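Long-range contacts in beta-glucanase (Podospora anserina, PDB 4LE4), which probably cleaves beta-linked glucan chains, as a fungal glycoside hydrolase of family 131 able to bind cellotriose: residues A16-W21 and Y30-H35; A42-S47 and Q60-T65; T112-I117 and G130-A135. All blocks are in the same frame, centred on the assembly; numbering follows the deposited sequence.

Contact 1: A16-W21 and Y30-H35; sequences ADLNKW and YQYYIH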
ATOM      1  N   ALA A  16      -3.911  15.710   9.177  1.00 13.82           N
ATOM      2  CA  ALA A  16      -4.457  17.000   8.745  1.00 14.05           C
ATOM      3  C   ALA A  16      -3.494  17.653   7.768  1.00 13.92           C
ATOM      4  O   ALA A  16      -3.898  18.453   6.944  1.00 13.77           O
ATOM      5  CB  ALA A  16      -4.665  17.944   9.956  1.00 14.29           C
ATOM      6  N   ASP A  17      -2.217  17.301   7.853  1.00 14.24           N
ATOM      7  CA  ASP A  17      -1.248  17.896   6.957  1.00 15.31           C
ATOM      8  C   ASP A  17      -1.488  17.495   5.499  1.00 16.99           C
ATOM      9  O   ASP A  17      -0.965  18.131   4.596  1.00 14.81           O
ATOM     10  CB  ASP A  17       0.174  17.542   7.398  1.00 18.72           C
ATOM     11  CG  ASP A  17       0.525  18.142   8.774  1.00 24.86           C
ATOM     12  OD1 ASP A  17      -0.086  19.173   9.122  1.00 25.36           O
ATOM     13  OD2 ASP A  17       1.399  17.608   9.507  1.00 26.04           O
ATOM     14  N   LEU A  18      -2.291  16.445   5.282  1.00 14.85           N
ATOM     15  CA  LEU A  18      -2.588  16.007   3.939  1.00 15.05           C
ATOM     16  C   LEU A  18      -3.432  17.041   3.254  1.00 16.55           C
ATOM     17  O   LEU A  18      -3.407  17.134   2.026  1.00 17.38           O
ATOM     18  CB  LEU A  18      -3.340  14.666   3.939  1.00 14.63           C
ATOM     19  CG  LEU A  18      -2.480  13.453   4.308  1.00 12.66           C
ATOM     20  CD1 LEU A  18      -3.400  12.228   4.452  1.00 13.91           C
ATOM     21  CD2 LEU A  18      -1.414  13.208   3.258  1.00 13.44           C
ATOM     22  N   ASN A  19      -4.187  17.812   4.039  1.00 17.40           N
ATOM     23  CA  ASN A  19      -5.044  18.850   3.481  1.00 19.55           C
ATOM     24  C   ASN A  19      -4.246  20.002   2.884  1.00 21.14           C
ATOM     25  O   ASN A  19      -4.811  20.856   2.196  1.00 21.84           O
ATOM     26  CB  ASN A  19      -5.977  19.414   4.548  1.00 19.41           C
ATOM     27  CG  ASN A  19      -7.103  18.464   4.916  1.00 21.75           C
ATOM     28  OD1 ASN A  19      -7.543  18.433   6.079  1.00 21.77           O
ATOM     29  ND2 ASN A  19      -7.593  17.708   3.940  1.00 20.62           N
ATOM     30  N   LYS A  20      -2.943  20.055   3.146  1.00 20.63           N
ATOM     31  CA  LYS A  20      -2.156  21.147   2.578  1.00 21.75           C
ATOM     32  C   LYS A  20      -1.977  20.985   1.068  1.00 22.49           C
ATOM     33  O   LYS A  20      -1.678  21.943   0.354  1.00 22.02           O
ATOM     34  CB  LYS A  20      -0.785  21.222   3.238  1.00 22.06           C
ATOM     35  CG  LYS A  20      -0.822  21.566   4.713  1.00 24.84           C
ATOM     36  CD  LYS A  20       0.587  21.440   5.295  1.00 27.61           C
ATOM     37  CE  LYS A  20       0.620  21.789   6.775  1.00 29.96           C
ATOM     38  NZ  LYS A  20       2.030  21.805   7.271  1.00 32.45           N
ATOM     39  N   TRP A  21      -2.180  19.771   0.578  1.00 20.93           N
ATOM     40  CA  TRP A  21      -2.019  19.499  -0.845  1.00 20.28           C
ATOM     41  C   TRP A  21      -3.272  19.841  -1.632  1.00 21.15           C
ATOM     42  O   TRP A  21      -4.382  19.629  -1.152  1.00 20.92           O
ATOM     43  CB  TRP A  21      -1.707  18.022  -1.051  1.00 16.76           C
ATOM     44  CG  TRP A  21      -1.391  17.674  -2.469  1.00 16.08           C
ATOM     45  CD1 TRP A  21      -0.152  17.587  -3.028  1.00 14.89           C
ATOM     46  CD2 TRP A  21      -2.324  17.346  -3.507  1.00 14.01           C
ATOM     47  NE1 TRP A  21      -0.254  17.225  -4.340  1.00 14.05           N
ATOM     48  CE2 TRP A  21      -1.571  17.069  -4.666  1.00 11.98           C
ATOM     49  CE3 TRP A  21      -3.722  17.257  -3.568  1.00 13.45           C
ATOM     50  CZ2 TRP A  21      -2.165  16.705  -5.882  1.00 11.93           C
ATOM     51  CZ3 TRP A  21      -4.313  16.899  -4.776  1.00 10.90           C
ATOM     52  CH2 TRP A  21      -3.532  16.627  -5.916  1.00 12.04           C
ATOM     53  N   TYR A  30       2.491  13.648  -0.459  1.00 11.66           N
ATOM     54  CA  TYR A  30       1.353  12.897  -0.985  1.00 10.97           C
ATOM     55  C   TYR A  30       0.242  13.701  -1.610  1.00 10.84           C
ATOM     56  O   TYR A  30      -0.184  14.716  -1.062  1.00 12.29           O
ATOM     57  CB  TYR A  30       0.685  12.090   0.139  1.00 11.39           C
ATOM     58  CG  TYR A  30       1.387  10.819   0.594  1.00 11.00           C
ATOM     59  CD1 TYR A  30       1.414   9.679  -0.216  1.00  8.84           C
ATOM     60  CD2 TYR A  30       1.971  10.745   1.858  1.00  9.24           C
ATOM     61  CE1 TYR A  30       1.997   8.490   0.240  1.00  8.68           C
ATOM     62  CE2 TYR A  30       2.569   9.569   2.325  1.00  9.40           C
ATOM     63  CZ  TYR A  30       2.570   8.442   1.506  1.00  9.58           C
ATOM     64  OH  TYR A  30       3.103   7.273   1.972  1.00  7.40           O
ATOM     65  N   GLN A  31      -0.272  13.217  -2.738  1.00  8.70           N
ATOM     66  CA  GLN A  31      -1.420  13.847  -3.345  1.00  9.81           C
ATOM     67  C   GLN A  31      -2.619  13.223  -2.594  1.00 11.77           C
ATOM     68  O   GLN A  31      -2.721  11.980  -2.451  1.00 11.78           O
ATOM     69  CB  GLN A  31      -1.531  13.497  -4.831  1.00 10.59           C
ATOM     70  CG  GLN A  31      -0.250  13.665  -5.610  1.00 12.89           C
ATOM     71  CD  GLN A  31      -0.493  13.579  -7.105  1.00 14.64           C
ATOM     72  OE1 GLN A  31      -1.356  12.825  -7.561  1.00 13.66           O
ATOM     73  NE2 GLN A  31       0.285  14.349  -7.884  1.00 15.73           N
ATOM     74  N   TYR A  32      -3.531  14.066  -2.143  1.00  9.97           N
ATOM     75  CA  TYR A  32      -4.694  13.588  -1.419  1.00 11.36           C
ATOM     76  C   TYR A  32      -5.971  14.057  -2.116  1.00 12.35           C
ATOM     77  O   TYR A  32      -6.369  15.224  -2.006  1.00 12.45           O
ATOM     78  CB  TYR A  32      -4.617  14.090   0.029  1.00 13.07           C
ATOM     79  CG  TYR A  32      -5.782  13.609   0.865  1.00 13.08           C
ATOM     80  CD1 TYR A  32      -6.011  12.252   1.042  1.00 13.92           C
ATOM     81  CD2 TYR A  32      -6.681  14.513   1.412  1.00 13.57           C
ATOM     82  CE1 TYR A  32      -7.141  11.789   1.751  1.00 14.92           C
ATOM     83  CE2 TYR A  32      -7.809  14.061   2.131  1.00 12.99           C
ATOM     84  CZ  TYR A  32      -8.024  12.707   2.283  1.00 13.58           C
ATOM     85  OH  TYR A  32      -9.139  12.251   2.949  1.00 13.52           O
ATOM     86  N   TYR A  33      -6.580  13.161  -2.906  1.00 11.31           N
ATOM     87  CA  TYR A  33      -7.818  13.506  -3.589  1.00 11.48           C
ATOM     88  C   TYR A  33      -8.742  12.319  -3.828  1.00 12.35           C
ATOM     89  O   TYR A  33      -9.935  12.528  -4.017  1.00 12.87           O
ATOM     90  CB  TYR A  33      -7.557  14.250  -4.907  1.00 12.81           C
ATOM     91  CG  TYR A  33      -6.863  13.426  -5.977  1.00 11.16           C
ATOM     92  CD1 TYR A  33      -5.474  13.369  -6.039  1.00 14.11           C
ATOM     93  CD2 TYR A  33      -7.596  12.750  -6.948  1.00 11.78           C
ATOM     94  CE1 TYR A  33      -4.820  12.679  -7.040  1.00 13.42           C
ATOM     95  CE2 TYR A  33      -6.960  12.043  -7.959  1.00 12.28           C
ATOM     96  CZ  TYR A  33      -5.566  12.010  -8.002  1.00 14.23           C
ATOM     97  OH  TYR A  33      -4.913  11.281  -8.976  1.00 14.74           O
ATOM     98  N   ILE A  34      -8.212  11.090  -3.779  1.00 10.50           N
ATOM     99  CA  ILE A  34      -9.037   9.888  -3.982  1.00 11.41           C
ATOM    100  C   ILE A  34      -9.570   9.454  -2.617  1.00 10.46           C
ATOM    101  O   ILE A  34      -8.966   8.652  -1.900  1.00  9.92           O
ATOM    102  CB  ILE A  34      -8.219   8.760  -4.645  1.00 11.77           C
ATOM    103  CG1 ILE A  34      -7.661   9.304  -5.974  1.00 14.82           C
ATOM    104  CG2 ILE A  34      -9.091   7.488  -4.884  1.00 10.34           C
ATOM    105  CD1 ILE A  34      -6.790   8.320  -6.752  1.00 17.41           C
ATOM    106  N   HIS A  35     -10.707  10.037  -2.265  1.00 10.46           N
ATOM    107  CA  HIS A  35     -11.346   9.767  -0.984  1.00 11.39           C
ATOM    108  C   HIS A  35     -12.804  10.184  -1.116  1.00 11.70           C
ATOM    109  O   HIS A  35     -13.184  10.843  -2.089  1.00 11.69           O
ATOM    110  CB  HIS A  35     -10.666  10.583   0.143  1.00 10.28           C
ATOM    111  CG  HIS A  35     -10.630  12.065  -0.104  1.00 10.94           C
ATOM    112  ND1 HIS A  35     -11.742  12.873   0.020  1.00 11.68           N
ATOM    113  CD2 HIS A  35      -9.613  12.885  -0.471  1.00 10.68           C
ATOM    114  CE1 HIS A  35     -11.414  14.123  -0.257  1.00 12.38           C
ATOM    115  NE2 HIS A  35     -10.125  14.157  -0.559  1.00 12.04           N
TER
HETATM  116  O   HOH W   1      -5.900  17.656  -0.250  1.00 34.78           O
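Tyr30 meets Leu18 and Trp21: its CB lies 3.9 Å from CD2 of Leu18, on the 3-10 segment, and its carbonyl O is 3.5 Å from CD1 of Trp21, over one face of the indole. The phenol leads away, its OH hydrogen-bonded to Gly7 O. Gln31 takes the middle of that indole face. Its CA stands 3.5 Å from the centroid of the Trp21 five-membered ring, a CH-pi contact 13° off the ring normal, and its CB comes within 3.4 Å of Trp21 CZ2. With CG of Trp21 turned opposite to its backbone N (chi1 -174°), the indole is laid against the strand backbone. Tyr32 adds its backbone N over the rim of the same face; its CG approaches CB of Leu18 at 4.1 Å, and the amide of Asn19 runs alongside the ring. Water 1 lies between the backbones, 2.6 Å from Trp21 O and 3.0 Å from Tyr32 O; it can donate to either, though other acceptors compete for its protons. The Tyr33 ring is nearly parallel to the six-membered ring of Trp21 (20°) but slid off it, CD1 of Tyr33 being 3.8 Å from Trp21 CH2. Leu18 thus packs on strand 30-34, which pairs with strand 78-84, by apolar contacts and Trp21 by pi contacts; Gln85 OE1 accepts from both Trp21 NE1 and Gln31 NE2, which probably limits the rotation of both groups.

Contact 2: A42-S47 and Q60-T65; sequences AYVNLS and QGAKIT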
ATOM      1  N   ALA A  42     -11.692  11.033   8.852  1.00 12.06           N
ATOM      2  CA  ALA A  42     -12.577   9.881   8.721  1.00 11.88           C
ATOM      3  C   ALA A  42     -11.842   8.734   8.004  1.00 12.40           C
ATOM      4  O   ALA A  42     -12.204   7.563   8.165  1.00 12.01           O
ATOM      5  CB  ALA A  42     -13.803  10.242   7.891  1.00 11.49           C
ATOM      6  N   TYR A  43     -10.824   9.090   7.212  1.00 10.77           N
ATOM      7  CA  TYR A  43     -10.108   8.111   6.389  1.00 10.07           C
ATOM      8  C   TYR A  43      -8.633   7.824   6.678  1.00  9.91           C
ATOM      9  O   TYR A  43      -8.149   6.725   6.413  1.00  9.47           O
ATOM     10  CB  TYR A  43     -10.216   8.549   4.917  1.00  8.71           C
ATOM     11  CG  TYR A  43     -11.586   8.909   4.473  1.00  9.20           C
ATOM     12  CD1 TYR A  43     -12.631   8.010   4.584  1.00  9.43           C
ATOM     13  CD2 TYR A  43     -11.829  10.158   3.863  1.00 10.15           C
ATOM     14  CE1 TYR A  43     -13.889   8.336   4.097  1.00 11.44           C
ATOM     15  CE2 TYR A  43     -13.079  10.482   3.386  1.00 11.17           C
ATOM     16  CZ  TYR A  43     -14.098   9.566   3.503  1.00 10.48           C
ATOM     17  OH  TYR A  43     -15.333   9.891   3.009  1.00 12.13           O
ATOM     18  N   VAL A  44      -7.916   8.799   7.222  1.00  8.77           N
ATOM     19  CA  VAL A  44      -6.510   8.599   7.468  1.00  8.85           C
ATOM     20  C   VAL A  44      -6.167   9.189   8.844  1.00  9.54           C
ATOM     21  O   VAL A  44      -6.511  10.322   9.115  1.00  9.66           O
ATOM     22  CB  VAL A  44      -5.669   9.332   6.404  1.00 10.22           C
ATOM     23  CG1 VAL A  44      -4.185   8.943   6.571  1.00 11.07           C
ATOM     24  CG2 VAL A  44      -6.149   8.961   4.988  1.00 12.16           C
ATOM     25  N   ASN A  45      -5.513   8.408   9.684  1.00 10.11           N
ATOM     26  CA  ASN A  45      -5.106   8.889  11.007  1.00 12.47           C
ATOM     27  C   ASN A  45      -3.731   8.343  11.292  1.00 11.58           C
ATOM     28  O   ASN A  45      -3.462   7.176  11.017  1.00 12.94           O
ATOM     29  CB  ASN A  45      -6.093   8.431  12.086  1.00 11.86           C
ATOM     30  CG  ASN A  45      -7.443   9.100  11.959  1.00 14.88           C
ATOM     31  OD1 ASN A  45      -8.378   8.554  11.356  1.00 17.18           O
ATOM     32  ND2 ASN A  45      -7.550  10.298  12.502  1.00 11.26           N
ATOM     33  N   LEU A  46      -2.853   9.180  11.855  1.00 10.32           N
ATOM     34  CA  LEU A  46      -1.492   8.762  12.144  1.00  9.77           C
ATOM     35  C   LEU A  46      -1.299   8.547  13.641  1.00 11.35           C
ATOM     36  O   LEU A  46      -1.893   9.262  14.464  1.00 12.17           O
ATOM     37  CB  LEU A  46      -0.490   9.839  11.708  1.00  9.69           C
ATOM     38  CG  LEU A  46      -0.603  10.412  10.297  1.00 11.53           C
ATOM     39  CD1 LEU A  46       0.430  11.529  10.078  1.00 13.36           C
ATOM     40  CD2 LEU A  46      -0.380   9.266   9.287  1.00 11.45           C
ATOM     41  N   SER A  47      -0.457   7.579  13.974  1.00 10.76           N
ATOM     42  CA  SER A  47      -0.120   7.273  15.355  1.00 11.45           C
ATOM     43  C   SER A  47       1.052   6.316  15.422  1.00 13.32           C
ATOM     44  O   SER A  47       1.263   5.493  14.516  1.00 12.33           O
ATOM     45  CB  SER A  47      -1.322   6.656  16.088  1.00 13.57           C
ATOM     46  OG  SER A  47      -0.953   6.218  17.384  1.00 14.47           O
ATOM     47  N   GLN A  60       5.451   7.395  12.860  1.00 11.14           N
ATOM     48  CA  GLN A  60       4.053   7.078  13.031  1.00 11.05           C
ATOM     49  C   GLN A  60       3.597   6.212  11.842  1.00 12.36           C
ATOM     50  O   GLN A  60       4.178   6.294  10.783  1.00 13.15           O
ATOM     51  CB  GLN A  60       3.229   8.349  13.017  1.00 11.51           C
ATOM     52  CG  GLN A  60       3.415   9.283  14.198  1.00 11.36           C
ATOM     53  CD  GLN A  60       2.355  10.338  14.231  1.00 11.50           C
ATOM     54  OE1 GLN A  60       2.440  11.368  13.529  1.00 14.75           O
ATOM     55  NE2 GLN A  60       1.329  10.096  15.038  1.00 12.21           N
ATOM     56  N   GLY A  61       2.563   5.412  12.048  1.00 12.28           N
ATOM     57  CA  GLY A  61       1.997   4.619  10.966  1.00 10.84           C
ATOM     58  C   GLY A  61       0.668   5.291  10.657  1.00 12.67           C
ATOM     59  O   GLY A  61       0.218   6.190  11.371  1.00 12.94           O
ATOM     60  N   ALA A  62       0.004   4.856   9.593  1.00 11.82           N
ATOM     61  CA  ALA A  62      -1.263   5.440   9.235  1.00 10.58           C
ATOM     62  C   ALA A  62      -2.376   4.405   9.243  1.00 12.74           C
ATOM     63  O   ALA A  62      -2.218   3.309   8.704  1.00 10.90           O
ATOM     64  CB  ALA A  62      -1.161   6.075   7.840  1.00 10.09           C
ATOM     65  N   LYS A  63      -3.490   4.735   9.888  1.00 12.04           N
ATOM     66  CA  LYS A  63      -4.636   3.842   9.818  1.00 10.41           C
ATOM     67  C   LYS A  63      -5.440   4.423   8.656  1.00  9.96           C
ATOM     68  O   LYS A  63      -5.803   5.601   8.676  1.00 10.47           O
ATOM     69  CB  LYS A  63      -5.482   3.907  11.096  1.00 11.11           C
ATOM     70  CG  LYS A  63      -6.746   3.040  10.981  1.00 10.53           C
ATOM     71  CD  LYS A  63      -7.428   2.917  12.358  1.00 15.97           C
ATOM     72  CE  LYS A  63      -7.879   4.229  12.869  1.00 16.73           C
ATOM     73  NZ  LYS A  63      -8.626   3.989  14.168  1.00 24.60           N
ATOM     74  N   ILE A  64      -5.661   3.607   7.625  1.00  8.36           N
ATOM     75  CA  ILE A  64      -6.438   4.003   6.463  1.00 10.67           C
ATOM     76  C   ILE A  64      -7.766   3.276   6.605  1.00  8.76           C
ATOM     77  O   ILE A  64      -7.818   2.065   6.800  1.00 10.52           O
ATOM     78  CB  ILE A  64      -5.688   3.641   5.144  1.00 10.98           C
ATOM     79  CG1 ILE A  64      -4.509   4.616   4.995  1.00 11.85           C
ATOM     80  CG2 ILE A  64      -6.623   3.783   3.941  1.00 11.33           C
ATOM     81  CD1 ILE A  64      -3.646   4.420   3.757  1.00 14.84           C
ATOM     82  N   THR A  65      -8.830   4.048   6.538  1.00  9.71           N
ATOM     83  CA  THR A  65     -10.179   3.537   6.755  1.00 10.61           C
ATOM     84  C   THR A  65     -11.168   3.671   5.606  1.00  8.88           C
ATOM     85  O   THR A  65     -11.233   4.698   4.943  1.00 11.38           O
ATOM     86  CB  THR A  65     -10.790   4.291   7.967  1.00 10.31           C
ATOM     87  OG1 THR A  65     -10.006   3.997   9.135  1.00 13.99           O
ATOM     88  CG2 THR A  65     -12.242   3.897   8.194  1.00 12.62           C
TER
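Lys63 and Asn45 form a hydrogen-bonded antiparallel pair: Lys63 N donates to Asn45 O at 2.7 Å and nearly straight (168°), and Asn45 N returns a bond to Lys63 O at 3.0 Å. Ser47 and Gly61 repeat the pattern, Gly61 N reaching Ser47 O at 2.8 Å. Thr65 N also bonds to Tyr43 O, at 2.8 Å. CA-H...O contacts, such as that from Ile64 CA to Tyr43 O, fill the intervals. On the face carrying Val44, Leu46, Ala62 and Ile64, CD2 of Leu46 touches CB of Ala62 at 3.6 Å. Gln60 crosses Leu46 at about a right angle; CG opposite to its carbonyl carbon (chi1 -68°) and an extended chain bring OE1 of Gln60 within 3.8 Å of Leu46 CB and NE2 within 3.2 Å of Ser47 CA. A glycine here would probably uncover this end of strand 44-47 and give the Leu46 side chain more freedom to turn. At the other end, Tyr43 presents a ring edge to Thr65 O, with CD1 at 3.6 Å. Strand 61-66 is sandwiched in its sheet between strands 44-47 and 222-233, Ala62 and Ile64 bonding to Trp226 and Phe224 through their backbones. Val44, Ile64 and Tyr43 reach Thr80 on strand 78-84 of the second sheet.

Contact 3: T112-I117 and G130-A135; sequences TREHQI and GWLSGA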
ATOM      1  N   THR A 112     -15.302 -11.328   2.088  1.00 14.30           N
ATOM      2  CA  THR A 112     -16.276 -11.614   1.031  1.00 13.62           C
ATOM      3  C   THR A 112     -16.174 -10.665  -0.151  1.00 13.52           C
ATOM      4  O   THR A 112     -16.885 -10.835  -1.150  1.00 10.37           O
ATOM      5  CB  THR A 112     -17.711 -11.500   1.570  1.00 17.71           C
ATOM      6  OG1 THR A 112     -17.828 -10.261   2.296  1.00 18.14           O
ATOM      7  CG2 THR A 112     -18.039 -12.685   2.467  1.00 17.31           C
ATOM      8  N   ARG A 113     -15.291  -9.670  -0.045  1.00 11.74           N
ATOM      9  CA  ARG A 113     -15.131  -8.682  -1.108  1.00 11.39           C
ATOM     10  C   ARG A 113     -13.698  -8.532  -1.542  1.00 11.75           C
ATOM     11  O   ARG A 113     -12.793  -8.590  -0.724  1.00 12.38           O
ATOM     12  CB  ARG A 113     -15.639  -7.320  -0.646  1.00 10.83           C
ATOM     13  CG  ARG A 113     -17.155  -7.333  -0.481  1.00 13.53           C
ATOM     14  CD  ARG A 113     -17.647  -6.103   0.248  1.00 13.52           C
ATOM     15  NE  ARG A 113     -17.570  -4.898  -0.562  1.00 12.96           N
ATOM     16  CZ  ARG A 113     -18.034  -3.733  -0.138  1.00 14.42           C
ATOM     17  NH1 ARG A 113     -18.590  -3.663   1.063  1.00 15.15           N
ATOM     18  NH2 ARG A 113     -17.931  -2.642  -0.884  1.00 17.19           N
ATOM     19  N   GLU A 114     -13.504  -8.296  -2.834  1.00  9.57           N
ATOM     20  CA  GLU A 114     -12.146  -8.144  -3.338  1.00  9.59           C
ATOM     21  C   GLU A 114     -11.557  -6.781  -2.957  1.00  8.29           C
ATOM     22  O   GLU A 114     -12.226  -5.757  -3.057  1.00  9.77           O
ATOM     23  CB  GLU A 114     -12.137  -8.311  -4.859  1.00 10.24           C
ATOM     24  CG  GLU A 114     -10.790  -7.963  -5.521  1.00 12.47           C
ATOM     25  CD  GLU A 114     -10.783  -8.237  -7.044  1.00 17.02           C
ATOM     26  OE1 GLU A 114     -11.710  -8.906  -7.568  1.00 20.37           O
ATOM     27  OE2 GLU A 114      -9.839  -7.793  -7.716  1.00 15.57           O
ATOM     28  N   HIS A 115     -10.299  -6.784  -2.511  1.00 10.57           N
ATOM     29  CA  HIS A 115      -9.605  -5.542  -2.178  1.00  9.02           C
ATOM     30  C   HIS A 115      -8.375  -5.527  -3.051  1.00  8.41           C
ATOM     31  O   HIS A 115      -7.774  -6.576  -3.275  1.00  8.28           O
ATOM     32  CB  HIS A 115      -9.130  -5.521  -0.719  1.00  8.72           C
ATOM     33  CG  HIS A 115     -10.249  -5.505   0.278  1.00 10.63           C
ATOM     34  ND1 HIS A 115     -11.084  -6.587   0.478  1.00 11.65           N
ATOM     35  CD2 HIS A 115     -10.654  -4.550   1.144  1.00 11.93           C
ATOM     36  CE1 HIS A 115     -11.956  -6.296   1.433  1.00 10.77           C
ATOM     37  NE2 HIS A 115     -11.715  -5.066   1.852  1.00 12.99           N
ATOM     38  N   GLN A 116      -8.050  -4.348  -3.555  1.00  9.01           N
ATOM     39  CA  GLN A 116      -6.853  -4.116  -4.380  1.00  9.67           C
ATOM     40  C   GLN A 116      -6.071  -3.119  -3.513  1.00  8.06           C
ATOM     41  O   GLN A 116      -6.587  -2.078  -3.151  1.00  8.25           O
ATOM     42  CB  GLN A 116      -7.267  -3.547  -5.732  1.00 10.61           C
ATOM     43  CG  GLN A 116      -7.936  -4.676  -6.578  1.00 14.00           C
ATOM     44  CD  GLN A 116      -8.761  -4.169  -7.739  1.00 13.37           C
ATOM     45  OE1 GLN A 116      -8.665  -3.009  -8.120  1.00 15.17           O
ATOM     46  NE2 GLN A 116      -9.579  -5.051  -8.318  1.00 13.10           N
ATOM     47  N   ILE A 117      -4.822  -3.461  -3.228  1.00  8.29           N
ATOM     48  CA  ILE A 117      -3.989  -2.716  -2.288  1.00  7.29           C
ATOM     49  C   ILE A 117      -2.629  -2.317  -2.838  1.00  6.82           C
ATOM     50  O   ILE A 117      -1.955  -3.144  -3.446  1.00  9.07           O
ATOM     51  CB  ILE A 117      -3.766  -3.632  -1.059  1.00  6.80           C
ATOM     52  CG1 ILE A 117      -5.146  -4.085  -0.511  1.00  7.56           C
ATOM     53  CG2 ILE A 117      -2.959  -2.912   0.010  1.00  7.56           C
ATOM     54  CD1 ILE A 117      -5.116  -5.319   0.393  1.00 10.96           C
ATOM     55  N   GLY A 130      -9.393 -10.983  -0.040  1.00 10.94           N
ATOM     56  CA  GLY A 130     -10.815 -11.235  -0.147  1.00 12.68           C
ATOM     57  C   GLY A 130     -11.208 -12.181  -1.269  1.00 12.96           C
ATOM     58  O   GLY A 130     -10.379 -12.721  -1.974  1.00 14.30           O
ATOM     59  N   TRP A 131     -12.511 -12.391  -1.382  1.00 14.04           N
ATOM     60  CA  TRP A 131     -13.111 -13.286  -2.359  1.00 15.70           C
ATOM     61  C   TRP A 131     -13.067 -12.628  -3.725  1.00 15.71           C
ATOM     62  O   TRP A 131     -13.752 -11.661  -3.978  1.00 16.96           O
ATOM     63  CB  TRP A 131     -14.537 -13.585  -1.871  1.00 16.58           C
ATOM     64  CG  TRP A 131     -15.365 -14.448  -2.734  1.00 18.59           C
ATOM     65  CD1 TRP A 131     -14.975 -15.142  -3.853  1.00 18.85           C
ATOM     66  CD2 TRP A 131     -16.755 -14.711  -2.558  1.00 17.68           C
ATOM     67  NE1 TRP A 131     -16.056 -15.819  -4.387  1.00 18.00           N
ATOM     68  CE2 TRP A 131     -17.158 -15.573  -3.612  1.00 19.58           C
ATOM     69  CE3 TRP A 131     -17.705 -14.303  -1.612  1.00 18.40           C
ATOM     70  CZ2 TRP A 131     -18.484 -16.032  -3.740  1.00 18.17           C
ATOM     71  CZ3 TRP A 131     -19.013 -14.760  -1.740  1.00 19.29           C
ATOM     72  CH2 TRP A 131     -19.386 -15.614  -2.800  1.00 18.11           C
ATOM     73  N   LEU A 132     -12.217 -13.159  -4.590  1.00 16.80           N
ATOM     74  CA  LEU A 132     -12.005 -12.623  -5.926  1.00 18.94           C
ATOM     75  C   LEU A 132     -12.988 -13.112  -6.988  1.00 21.92           C
ATOM     76  O   LEU A 132     -13.631 -12.315  -7.647  1.00 23.89           O
ATOM     77  CB  LEU A 132     -10.590 -12.955  -6.400  1.00 18.60           C
ATOM     78  CG  LEU A 132      -9.397 -12.644  -5.491  1.00 19.23           C
ATOM     79  CD1 LEU A 132      -8.068 -12.865  -6.269  1.00 19.98           C
ATOM     80  CD2 LEU A 132      -9.484 -11.202  -5.029  1.00 20.53           C
ATOM     81  N   SER A 133     -13.075 -14.427  -7.150  1.00 23.58           N
ATOM     82  CA  SER A 133     -13.955 -15.036  -8.144  1.00 23.26           C
ATOM     83  C   SER A 133     -14.271 -16.470  -7.769  1.00 22.28           C
ATOM     84  O   SER A 133     -13.719 -17.017  -6.812  1.00 19.97           O
ATOM     85  CB  SER A 133     -13.277 -15.017  -9.521  1.00 24.35           C
ATOM     86  OG  SER A 133     -11.983 -15.592  -9.427  1.00 26.38           O
ATOM     87  N   GLY A 134     -15.158 -17.083  -8.550  1.00 23.07           N
ATOM     88  CA  GLY A 134     -15.532 -18.452  -8.280  1.00 23.22           C
ATOM     89  C   GLY A 134     -16.359 -18.570  -7.022  1.00 22.70           C
ATOM     90  O   GLY A 134     -17.047 -17.637  -6.615  1.00 24.88           O
ATOM     91  N   ALA A 135     -16.291 -19.735  -6.403  1.00 23.09           N
ATOM     92  CA  ALA A 135     -17.038 -19.980  -5.191  1.00 21.85           C
ATOM     93  C   ALA A 135     -16.257 -19.425  -4.012  1.00 21.59           C
ATOM     94  O   ALA A 135     -15.030 -19.280  -4.075  1.00 22.26           O
ATOM     95  CB  ALA A 135     -17.236 -21.474  -5.009  1.00 23.50           C
TER
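Glu114 rests its CG against CD2 of Leu132, 3.5 Å away, while its OE2 is gripped twice: Gln116 NE2 donates to it at 2.8 Å from above the carboxylate plane (167° at the hydrogen), and Lys128 makes a salt bridge to the same oxygen. With CG turned opposite to the backbone N (chi1 171°) and the chain extended, the aliphatic part of Glu114 crosses Leu132 at about a right angle, and the two bonds at its end hold the carboxylate in place. Arg113 O is shared too, taking a weak bond of 2.9 Å from His115 ND1 and a CA-H...O contact of 3.4 Å from Gly130 CA. A CB on Gly130 would run into this oxygen, and its backbone conformation would also press a CB against the preceding carbonyl. Trp131 lays CE3 3.6 Å from Thr112 O, and its NE1 bonds to Gly134 O at 3.0 Å, tying the indole to its own loop. Arg214 connects the two segments: its NE bonds to Thr112 O, its NH2 to Trp131 O, and its guanidinium makes a cation-pi contact with the Trp131 ring. His115 pairs through its backbone with Ser129, so this is the open end of the beta hairpin 115-120/125-129, where the chain enters the first strand from one loop and leaves the second into another, within the beta-sandwich fold of the concanavalin-like glycoside hydrolases.

In the fold
Contacts 1 and 2 lie side by side, centres about 12 Å apart, and touch: Leu18 meets Val44, and Tyr32 and His35 pack on Tyr43. They belong to different sheets, strand 30-34 to one and strands 44-47 and 61-66 to the other, and where they touch the two sheets meet. Contact 3 reaches the same sheet as contact 1, but its centre is about 28 Å away. Contact 1 is the most buried and works mainly by aromatic packing with a bridging water. Contact 2, partly buried, is regular strand pairing with backbone hydrogen bonds. Contact 3, partly buried too, joins the two loops flanking the open end of hairpin 115-120/125-129, and charged side chains such as Arg214 and Lys128 brace it.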